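Putative Ribokinase II (Escherichia coli O6, PDB 3IQ0) probably phosphorylates a sugar or related substrate with ATP and magnesium, as a ribokinase-like member of the pfkB family of carbohydrate kinases. Local coordinates at residues Ala41-Leu50 with Pro296-Ile306; Lys223-Gly233 with Tyr236-Ser247. All blocks are in the same frame, centred on the assembly; numbering follows the deposited sequence.

Interaction 1: Ala41-Leu50 with Pro296-Ile306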
# COMPACT_ATOMS: atom_id res chain seq x y z
N ALA B 41 9.40 9.42 -12.55
CA ALA B 41 8.22 10.06 -13.13
C ALA B 41 8.30 11.58 -13.06
O ALA B 41 7.94 12.26 -14.02
CB ALA B 41 6.95 9.57 -12.41
N ILE B 42 8.77 12.11 -11.94
CA ILE B 42 8.90 13.55 -11.80
C ILE B 42 9.99 14.05 -12.74
O ILE B 42 9.85 15.10 -13.38
CB ILE B 42 9.22 13.94 -10.34
CG1 ILE B 42 8.15 13.37 -9.41
CG2 ILE B 42 9.29 15.45 -10.21
CD1 ILE B 42 8.48 13.48 -7.95
N PHE B 43 11.09 13.31 -12.83
CA PHE B 43 12.19 13.67 -13.72
C PHE B 43 11.66 13.79 -15.14
O PHE B 43 11.83 14.82 -15.81
CB PHE B 43 13.28 12.59 -13.70
CG PHE B 43 14.34 12.76 -14.77
CD1 PHE B 43 15.45 13.58 -14.56
CD2 PHE B 43 14.23 12.09 -15.99
CE1 PHE B 43 16.43 13.73 -15.54
CE2 PHE B 43 15.21 12.24 -16.99
CZ PHE B 43 16.31 13.06 -16.76
N ILE B 44 11.02 12.73 -15.61
CA ILE B 44 10.49 12.69 -16.97
C ILE B 44 9.39 13.71 -17.22
O ILE B 44 9.24 14.19 -18.34
CB ILE B 44 10.00 11.27 -17.33
CG1 ILE B 44 10.27 11.00 -18.80
CG2 ILE B 44 8.52 11.11 -17.02
CD1 ILE B 44 11.74 10.97 -19.14
N ASP B 45 8.61 14.04 -16.19
CA ASP B 45 7.55 15.03 -16.38
C ASP B 45 8.20 16.39 -16.63
O ASP B 45 7.71 17.19 -17.44
CB ASP B 45 6.65 15.11 -15.15
CG ASP B 45 5.36 15.86 -15.43
OD1 ASP B 45 4.64 15.47 -16.36
OD2 ASP B 45 5.07 16.83 -14.71
N GLN B 46 9.32 16.66 -15.96
CA GLN B 46 10.00 17.94 -16.15
C GLN B 46 10.59 17.97 -17.56
O GLN B 46 10.56 19.00 -18.22
CB GLN B 46 11.09 18.14 -15.10
CG GLN B 46 11.85 19.47 -15.21
CD GLN B 46 10.92 20.67 -15.27
OE1 GLN B 46 10.51 21.11 -16.35
NE2 GLN B 46 10.56 21.19 -14.11
N VAL B 47 11.10 16.83 -18.02
CA VAL B 47 11.65 16.78 -19.37
C VAL B 47 10.60 17.11 -20.41
O VAL B 47 10.83 17.93 -21.29
CB VAL B 47 12.24 15.39 -19.69
CG1 VAL B 47 12.58 15.32 -21.16
CG2 VAL B 47 13.47 15.12 -18.84
N THR B 48 9.44 16.46 -20.33
CA THR B 48 8.39 16.72 -21.31
C THR B 48 7.80 18.11 -21.21
O THR B 48 7.32 18.66 -22.20
CB THR B 48 7.23 15.71 -21.22
OG1 THR B 48 6.41 15.84 -22.39
CG2 THR B 48 6.35 15.98 -19.98
N ARG B 49 7.82 18.70 -20.02
CA ARG B 49 7.28 20.04 -19.87
C ARG B 49 8.19 21.07 -20.51
O ARG B 49 7.76 22.18 -20.80
CB ARG B 49 7.06 20.37 -18.39
CG ARG B 49 5.96 19.53 -17.76
CD ARG B 49 5.22 20.33 -16.74
NE ARG B 49 4.42 21.38 -17.37
CZ ARG B 49 4.01 22.47 -16.75
NH1 ARG B 49 4.33 22.67 -15.48
NH2 ARG B 49 3.26 23.36 -17.39
N LEU B 50 9.45 20.69 -20.74
CA LEU B 50 10.40 21.59 -21.39
C LEU B 50 10.33 21.39 -22.92
O LEU B 50 11.05 22.04 -23.68
CB LEU B 50 11.82 21.37 -20.84
CG LEU B 50 11.95 21.89 -19.40
CD1 LEU B 50 13.29 21.50 -18.79
CD2 LEU B 50 11.77 23.42 -19.39
N PRO B 296 4.94 16.42 -4.94
CA PRO B 296 6.13 15.91 -5.62
C PRO B 296 6.33 16.35 -7.06
O PRO B 296 7.42 16.76 -7.46
CB PRO B 296 5.98 14.39 -5.51
CG PRO B 296 5.16 14.21 -4.28
CD PRO B 296 4.12 15.30 -4.44
N MSE B 297 5.26 16.28 -7.85
CA MSE B 297 5.34 16.63 -9.27
C MSE B 297 4.59 17.90 -9.63
O MSE B 297 4.42 18.22 -10.80
CB MSE B 297 4.78 15.46 -10.09
CG MSE B 297 5.18 15.46 -11.55
SE MSE B 297 4.29 14.05 -12.50
CE MSE B 297 4.90 12.56 -11.44
N GLU B 298 4.14 18.64 -8.62
CA GLU B 298 3.36 19.84 -8.87
C GLU B 298 4.18 21.11 -9.07
O GLU B 298 3.63 22.17 -9.35
CB GLU B 298 2.37 20.04 -7.72
CG GLU B 298 1.58 18.78 -7.41
CD GLU B 298 0.85 18.23 -8.61
OE1 GLU B 298 0.05 18.97 -9.22
OE2 GLU B 298 1.08 17.06 -8.97
N GLY B 299 5.50 21.00 -8.94
CA GLY B 299 6.34 22.17 -9.10
C GLY B 299 7.15 22.25 -10.38
O GLY B 299 8.01 23.12 -10.49
N THR B 300 6.89 21.37 -11.34
CA THR B 300 7.64 21.40 -12.59
C THR B 300 7.34 22.70 -13.33
O THR B 300 6.27 23.29 -13.15
CB THR B 300 7.30 20.20 -13.50
OG1 THR B 300 5.92 20.25 -13.88
CG2 THR B 300 7.58 18.89 -12.76
N SER B 301 8.28 23.15 -14.16
CA SER B 301 8.12 24.40 -14.89
C SER B 301 8.35 24.31 -16.39
O SER B 301 9.07 23.43 -16.88
CB SER B 301 9.09 25.44 -14.33
OG SER B 301 8.98 25.61 -12.94
N ARG B 302 7.73 25.24 -17.12
CA ARG B 302 7.89 25.33 -18.56
C ARG B 302 9.14 26.16 -18.77
O ARG B 302 9.53 26.94 -17.90
CB ARG B 302 6.69 26.04 -19.21
CG ARG B 302 5.40 25.24 -19.17
CD ARG B 302 4.34 25.84 -20.09
NE ARG B 302 4.77 25.85 -21.48
CZ ARG B 302 4.01 26.26 -22.50
NH1 ARG B 302 2.77 26.69 -22.27
NH2 ARG B 302 4.48 26.23 -23.74
N LEU B 303 9.77 26.02 -19.93
CA LEU B 303 11.01 26.73 -20.21
C LEU B 303 10.96 28.23 -19.94
O LEU B 303 11.82 28.75 -19.24
CB LEU B 303 11.44 26.45 -21.65
CG LEU B 303 12.81 27.02 -22.02
CD1 LEU B 303 13.87 26.41 -21.12
CD2 LEU B 303 13.12 26.73 -23.48
N MSE B 304 9.96 28.93 -20.47
CA MSE B 304 9.90 30.36 -20.24
C MSE B 304 9.52 30.76 -18.82
O MSE B 304 9.72 31.91 -18.43
CB MSE B 304 9.00 31.04 -21.27
CG MSE B 304 9.65 31.11 -22.65
SE MSE B 304 11.54 31.71 -22.64
CE MSE B 304 11.22 33.61 -22.74
N GLU B 305 8.98 29.83 -18.04
CA GLU B 305 8.65 30.18 -16.66
C GLU B 305 10.00 30.30 -15.96
O GLU B 305 10.20 31.18 -15.14
CB GLU B 305 7.78 29.11 -15.99
CG GLU B 305 6.45 28.91 -16.70
CD GLU B 305 5.53 27.90 -16.02
OE1 GLU B 305 6.02 26.84 -15.58
OE2 GLU B 305 4.31 28.18 -15.94
N ILE B 306 10.93 29.42 -16.31
CA ILE B 306 12.27 29.45 -15.73
C ILE B 306 12.97 30.74 -16.18
O ILE B 306 13.57 31.47 -15.38
CB ILE B 306 13.13 28.25 -16.21
CG1 ILE B 306 12.44 26.93 -15.84
CG2 ILE B 306 14.52 28.32 -15.59
CD1 ILE B 306 13.15 25.70 -16.39
O HOH W 1 8.68 24.69 -21.95
O HOH W 2 3.03 26.02 -16.07

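Interaction 2: Lys223-Gly233 with Tyr236-Ser247. With ATP (adenosine-5'-triphosphate), chain G.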
# COMPACT_ATOMS: atom_id res chain seq x y z
N LYS B 223 32.07 12.06 -18.01
CA LYS B 223 32.41 13.29 -18.70
C LYS B 223 31.97 14.54 -17.96
O LYS B 223 32.65 15.56 -17.98
CB LYS B 223 31.81 13.27 -20.11
CG LYS B 223 32.33 12.11 -20.96
CD LYS B 223 31.64 12.04 -22.31
CE LYS B 223 32.14 10.85 -23.12
NZ LYS B 223 31.95 9.56 -22.39
N GLU B 224 30.82 14.46 -17.30
CA GLU B 224 30.28 15.60 -16.57
C GLU B 224 29.72 15.19 -15.22
O GLU B 224 29.04 14.18 -15.09
CB GLU B 224 29.17 16.27 -17.38
CG GLU B 224 29.65 16.92 -18.66
CD GLU B 224 28.52 17.33 -19.57
OE1 GLU B 224 27.83 16.44 -20.10
OE2 GLU B 224 28.31 18.54 -19.77
N VAL B 225 30.03 15.99 -14.21
CA VAL B 225 29.55 15.77 -12.86
C VAL B 225 28.85 17.04 -12.43
O VAL B 225 29.48 18.10 -12.31
CB VAL B 225 30.72 15.48 -11.89
CG1 VAL B 225 30.19 15.30 -10.47
CG2 VAL B 225 31.47 14.25 -12.35
N ILE B 226 27.53 16.95 -12.25
CA ILE B 226 26.76 18.10 -11.82
C ILE B 226 26.36 17.90 -10.37
O ILE B 226 25.56 17.02 -10.05
CB ILE B 226 25.48 18.30 -12.68
CG1 ILE B 226 25.84 18.66 -14.11
CG2 ILE B 226 24.63 19.41 -12.10
CD1 ILE B 226 26.31 17.51 -14.96
N VAL B 227 26.92 18.71 -9.48
CA VAL B 227 26.62 18.59 -8.06
C VAL B 227 25.56 19.57 -7.58
O VAL B 227 25.71 20.79 -7.72
CB VAL B 227 27.88 18.77 -7.19
CG1 VAL B 227 27.51 18.79 -5.72
CG2 VAL B 227 28.86 17.64 -7.47
N LYS B 228 24.49 19.02 -7.03
CA LYS B 228 23.39 19.80 -6.50
C LYS B 228 23.70 20.12 -5.03
O LYS B 228 24.06 19.23 -4.27
CB LYS B 228 22.09 18.99 -6.62
CG LYS B 228 21.65 18.79 -8.05
CD LYS B 228 20.72 17.60 -8.20
CE LYS B 228 21.48 16.30 -7.99
NZ LYS B 228 20.59 15.11 -8.12
N ARG B 229 23.56 21.38 -4.65
CA ARG B 229 23.88 21.80 -3.29
C ARG B 229 22.71 22.39 -2.51
O ARG B 229 22.89 23.35 -1.77
CB ARG B 229 25.03 22.80 -3.31
CG ARG B 229 26.28 22.31 -4.03
CD ARG B 229 27.37 23.38 -4.05
NE ARG B 229 28.57 22.92 -4.75
CZ ARG B 229 29.30 21.88 -4.38
NH1 ARG B 229 28.97 21.17 -3.31
NH2 ARG B 229 30.37 21.54 -5.09
N GLY B 230 21.52 21.82 -2.69
CA GLY B 230 20.35 22.31 -1.98
C GLY B 230 20.14 23.81 -2.10
O GLY B 230 20.01 24.33 -3.20
N ASN B 231 20.10 24.51 -0.97
CA ASN B 231 19.89 25.95 -1.00
C ASN B 231 21.18 26.76 -1.11
O ASN B 231 21.25 27.88 -0.61
CB ASN B 231 19.10 26.41 0.23
CG ASN B 231 19.79 26.06 1.53
OD1 ASN B 231 20.98 26.30 1.70
ND2 ASN B 231 19.03 25.49 2.46
N GLN B 232 22.20 26.19 -1.75
CA GLN B 232 23.46 26.91 -1.93
C GLN B 232 23.88 26.85 -3.39
O GLN B 232 25.03 27.13 -3.73
CB GLN B 232 24.56 26.32 -1.05
CG GLN B 232 25.26 27.36 -0.16
CD GLN B 232 25.83 28.54 -0.95
OE1 GLN B 232 26.78 28.40 -1.72
NE2 GLN B 232 25.24 29.72 -0.76
N GLY B 233 22.93 26.49 -4.26
CA GLY B 233 23.21 26.42 -5.68
C GLY B 233 23.64 25.06 -6.18
O GLY B 233 23.22 24.02 -5.66
N TYR B 236 29.25 22.60 -11.56
CA TYR B 236 29.48 21.80 -12.75
C TYR B 236 30.96 21.46 -12.81
O TYR B 236 31.81 22.31 -12.53
CB TYR B 236 29.10 22.59 -14.01
CG TYR B 236 29.42 21.88 -15.31
CD1 TYR B 236 28.49 21.03 -15.91
CD2 TYR B 236 30.66 22.05 -15.93
CE1 TYR B 236 28.78 20.38 -17.11
CE2 TYR B 236 30.96 21.40 -17.13
CZ TYR B 236 30.02 20.57 -17.71
OH TYR B 236 30.31 19.94 -18.89
N TYR B 237 31.28 20.22 -13.18
CA TYR B 237 32.67 19.78 -13.27
C TYR B 237 32.92 18.93 -14.50
O TYR B 237 32.22 17.95 -14.75
CB TYR B 237 33.05 18.96 -12.03
CG TYR B 237 32.88 19.68 -10.72
CD1 TYR B 237 33.80 20.65 -10.31
CD2 TYR B 237 31.82 19.38 -9.87
CE1 TYR B 237 33.65 21.30 -9.09
CE2 TYR B 237 31.66 20.03 -8.65
CZ TYR B 237 32.58 20.99 -8.27
OH TYR B 237 32.42 21.62 -7.06
N SER B 238 33.95 19.29 -15.26
CA SER B 238 34.35 18.54 -16.45
C SER B 238 35.87 18.58 -16.47
O SER B 238 36.48 19.37 -15.75
CB SER B 238 33.78 19.16 -17.73
OG SER B 238 34.35 20.44 -17.97
N ALA B 239 36.49 17.73 -17.28
CA ALA B 239 37.94 17.71 -17.35
C ALA B 239 38.48 19.06 -17.81
O ALA B 239 39.58 19.46 -17.44
CB ALA B 239 38.41 16.61 -18.29
N ASN B 240 37.68 19.77 -18.60
CA ASN B 240 38.10 21.05 -19.15
C ASN B 240 37.70 22.28 -18.34
O ASN B 240 38.44 23.27 -18.31
CB ASN B 240 37.58 21.17 -20.57
CG ASN B 240 37.93 19.97 -21.41
OD1 ASN B 240 37.05 19.31 -21.97
ND2 ASN B 240 39.22 19.66 -21.50
N GLU B 241 36.55 22.24 -17.69
CA GLU B 241 36.12 23.39 -16.92
C GLU B 241 35.50 23.05 -15.57
O GLU B 241 35.28 21.89 -15.24
CB GLU B 241 35.14 24.24 -17.75
CG GLU B 241 33.83 23.57 -18.06
CD GLU B 241 33.04 24.31 -19.12
OE1 GLU B 241 33.05 25.56 -19.09
OE2 GLU B 241 32.41 23.66 -19.97
N GLN B 242 35.24 24.10 -14.80
CA GLN B 242 34.68 23.96 -13.46
C GLN B 242 34.06 25.29 -13.06
O GLN B 242 34.71 26.33 -13.13
CB GLN B 242 35.80 23.59 -12.49
CG GLN B 242 35.40 23.45 -11.04
CD GLN B 242 36.59 23.14 -10.14
OE1 GLN B 242 37.43 24.00 -9.90
NE2 GLN B 242 36.67 21.90 -9.67
N PHE B 243 32.79 25.26 -12.65
CA PHE B 243 32.12 26.48 -12.22
C PHE B 243 30.89 26.17 -11.37
O PHE B 243 30.42 25.04 -11.32
CB PHE B 243 31.73 27.33 -13.43
CG PHE B 243 30.78 26.67 -14.37
CD1 PHE B 243 29.41 26.69 -14.13
CD2 PHE B 243 31.25 26.01 -15.50
CE1 PHE B 243 28.52 26.08 -15.01
CE2 PHE B 243 30.37 25.39 -16.38
CZ PHE B 243 29.01 25.43 -16.14
N HIS B 244 30.39 27.20 -10.69
CA HIS B 244 29.26 27.05 -9.79
C HIS B 244 28.31 28.25 -9.85
O HIS B 244 28.71 29.33 -10.27
CB HIS B 244 29.80 26.81 -8.37
CG HIS B 244 28.88 27.24 -7.27
ND1 HIS B 244 28.69 28.56 -6.93
CD2 HIS B 244 28.12 26.52 -6.41
CE1 HIS B 244 27.86 28.64 -5.91
NE2 HIS B 244 27.49 27.42 -5.58
N VAL B 245 27.06 28.03 -9.45
CA VAL B 245 26.06 29.09 -9.43
C VAL B 245 25.41 29.15 -8.05
O VAL B 245 25.27 28.13 -7.37
CB VAL B 245 24.95 28.85 -10.49
CG1 VAL B 245 25.55 28.83 -11.88
CG2 VAL B 245 24.22 27.54 -10.21
N GLU B 246 25.01 30.35 -7.64
CA GLU B 246 24.38 30.55 -6.35
C GLU B 246 22.91 30.17 -6.44
O GLU B 246 22.33 30.18 -7.52
CB GLU B 246 24.47 32.01 -5.91
CG GLU B 246 25.87 32.55 -5.77
CD GLU B 246 25.85 34.01 -5.34
OE1 GLU B 246 25.29 34.84 -6.08
OE2 GLU B 246 26.40 34.31 -4.26
N SER B 247 22.32 29.86 -5.29
CA SER B 247 20.91 29.50 -5.24
C SER B 247 20.05 30.76 -5.30
O SER B 247 20.48 31.84 -4.89
CB SER B 247 20.59 28.74 -3.95
OG SER B 247 20.71 29.60 -2.83
PG ATP G . 16.73 14.36 -4.10
O1G ATP G . 15.30 14.75 -3.85
O2G ATP G . 17.15 13.18 -3.25
O3G ATP G . 16.95 14.03 -5.57
PB ATP G . 18.90 16.36 -4.26
O1B ATP G . 19.88 16.60 -3.15
O2B ATP G . 19.30 15.58 -5.47
O3B ATP G . 17.58 15.65 -3.66
PA ATP G . 18.43 19.14 -3.80
O1A ATP G . 17.36 19.11 -2.74
O2A ATP G . 19.85 19.37 -3.44
O3A ATP G . 18.34 17.77 -4.68
O5' ATP G . 18.22 20.03 -5.36
C5' ATP G . 17.80 20.40 -6.60
C4' ATP G . 18.54 21.67 -6.95
O4' ATP G . 17.39 22.48 -6.66
C3' ATP G . 19.57 22.33 -5.97
O3' ATP G . 20.93 22.05 -6.26
C2' ATP G . 19.20 23.75 -6.06
O2' ATP G . 19.80 24.37 -7.20
C1' ATP G . 17.70 23.74 -6.10
N9 ATP G . 17.11 23.84 -4.70
C8 ATP G . 16.72 22.83 -3.83
N7 ATP G . 16.24 23.32 -2.67
C5 ATP G . 16.29 24.65 -2.77
C6 ATP G . 15.94 25.83 -1.90
N6 ATP G . 15.42 25.61 -0.69
N1 ATP G . 16.17 27.14 -2.39
C2 ATP G . 16.71 27.41 -3.64
N3 ATP G . 17.05 26.35 -4.49
C4 ATP G . 16.87 25.01 -4.11
O HOH W 3 35.17 15.77 -18.80

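Interaction 1: Ala41-Leu50 with Pro296-Ile306
Met297, a selenomethionine, lies against helix 39-49. Its CG is anti to the backbone N (chi1 -162°) and the chain stays extended until it bends at chi3, which brings CE to 3.8 Å from Ala41 CB and 3.9 Å from Ile42 CG1. The Met297 and Asp45 side chains cross at about a right angle, with SE against the Asp45 carboxylate. Ile42 CD1 packs 3.6 Å from Pro296 CB, and both CD1 and CG2 lie against the Pro296 carbonyl oxygen.

One turn further along, Thr300 faces Gln46 and Arg49. Its chi1 of 63° turns OG1 toward Arg49 and CG2 toward Asp45. Arg49 NH1 makes a weak but straight bond to Thr300 OG1 (3.3 Å, 172°), the oxygen lying in the guanidinium plane. Arg49 NH2 packs 3.4 Å from Arg302 CG and reaches Glu305 OE2 through a water.

At the helix end, Leu50 sends CD2 over the start of helix 303-312, 3.8 Å from Leu303 CB and 4.0 Å from Ile306 CD1. A second water joins Arg49 O to Leu303 N. Arg302 occupies the N-cap position of that helix, and its backbone N donates to Glu305 OE1 (2.8 Å).

The loop leading into helix 303-312 is thus laid along helix 39-49, with helices 258-271 and 276-290 packing on the contact. A carboxylate, Asp45, sits among the apolar groups at one end, its ion pair with Arg72 long and weak; at the hydrated other end, Glu305 probably offsets part of the Arg49 charge.

Interaction 2: Lys223-Gly233 with Tyr236-Ser247
Val225 and Tyr237 form the hydrogen-bonded pair of an antiparallel hairpin: Val225 N donates to Tyr237 O (3.0 Å), and Tyr237 N returns the bond to Val225 O. On the face carrying Ile226 and Tyr236, Tyr236 OH donates a hydrogen bond to Glu224 OE2 (2.6 Å). The carboxylate oxygen meets the ring edge in plane and uses its anti lone pair; Arg270 adds a salt bridge to this same oxygen.

On the face of Val225 and Tyr237, the Arg229 side chain, extended from CG to NE, approaches the phenol with the two planes nearly perpendicular; the bond from Arg229 NH2 to Tyr237 OH (2.8 Å) is weak. The stronger partner of this guanidinium is Glu198, bridged to NH1, while NE is held by Ser235.

At the turn end of the hairpin, His244 NE2 donates to Gln232 O (3.1 Å, 158°), close to the ring plane and in the carbonyl plane, and Ser247 OG gives a weak bond to Asn231 O. At the opposite end a water links Lys223 O with Ala239 N.

The end of strand 224-228 and the turn after it hold the nucleotide. Lys228 NZ bonds ATP O2B (3.0 Å), Asp167 and Met195 O; Gly230 N bonds weakly to O2A. The ribose O3' donates to Gly233 O (3.1 Å) and weakly accepts from Arg229 N.

Strands 224-228, 234-237 and 242-245 close one end of the nine-stranded sheet. Val225 and Tyr237 pack against helix 210-220, whereas Ile226 packs on helix 258-271 and Tyr236 and Phe243 on helix 276-290; strand 193-194 continues the sheet beyond Glu224 and Ile226.

How the interactions relate
The two contacts lie near different parts of the bound nucleotide, their centres about 21 Å apart and their nearest atoms about 8 Å apart without touching. In sequence, the hairpin of interaction 2 is nested within the long loop closed by interaction 1. Interaction 2 contacts the nucleotide directly, through Lys228 at the beta-phosphate and Gly233 at the ribose, whereas in interaction 1 the side chain of Ile42 remains about 8 Å from ATP and about 12 Å from the magnesium ion. Helices 258-271 and 276-290 connect them: both pack against each contact, with Ile42 on Asp260 and Ile226 on Phe262, and Gln46 on Cys286 and Val245 on Asn284, which also bonds ATP.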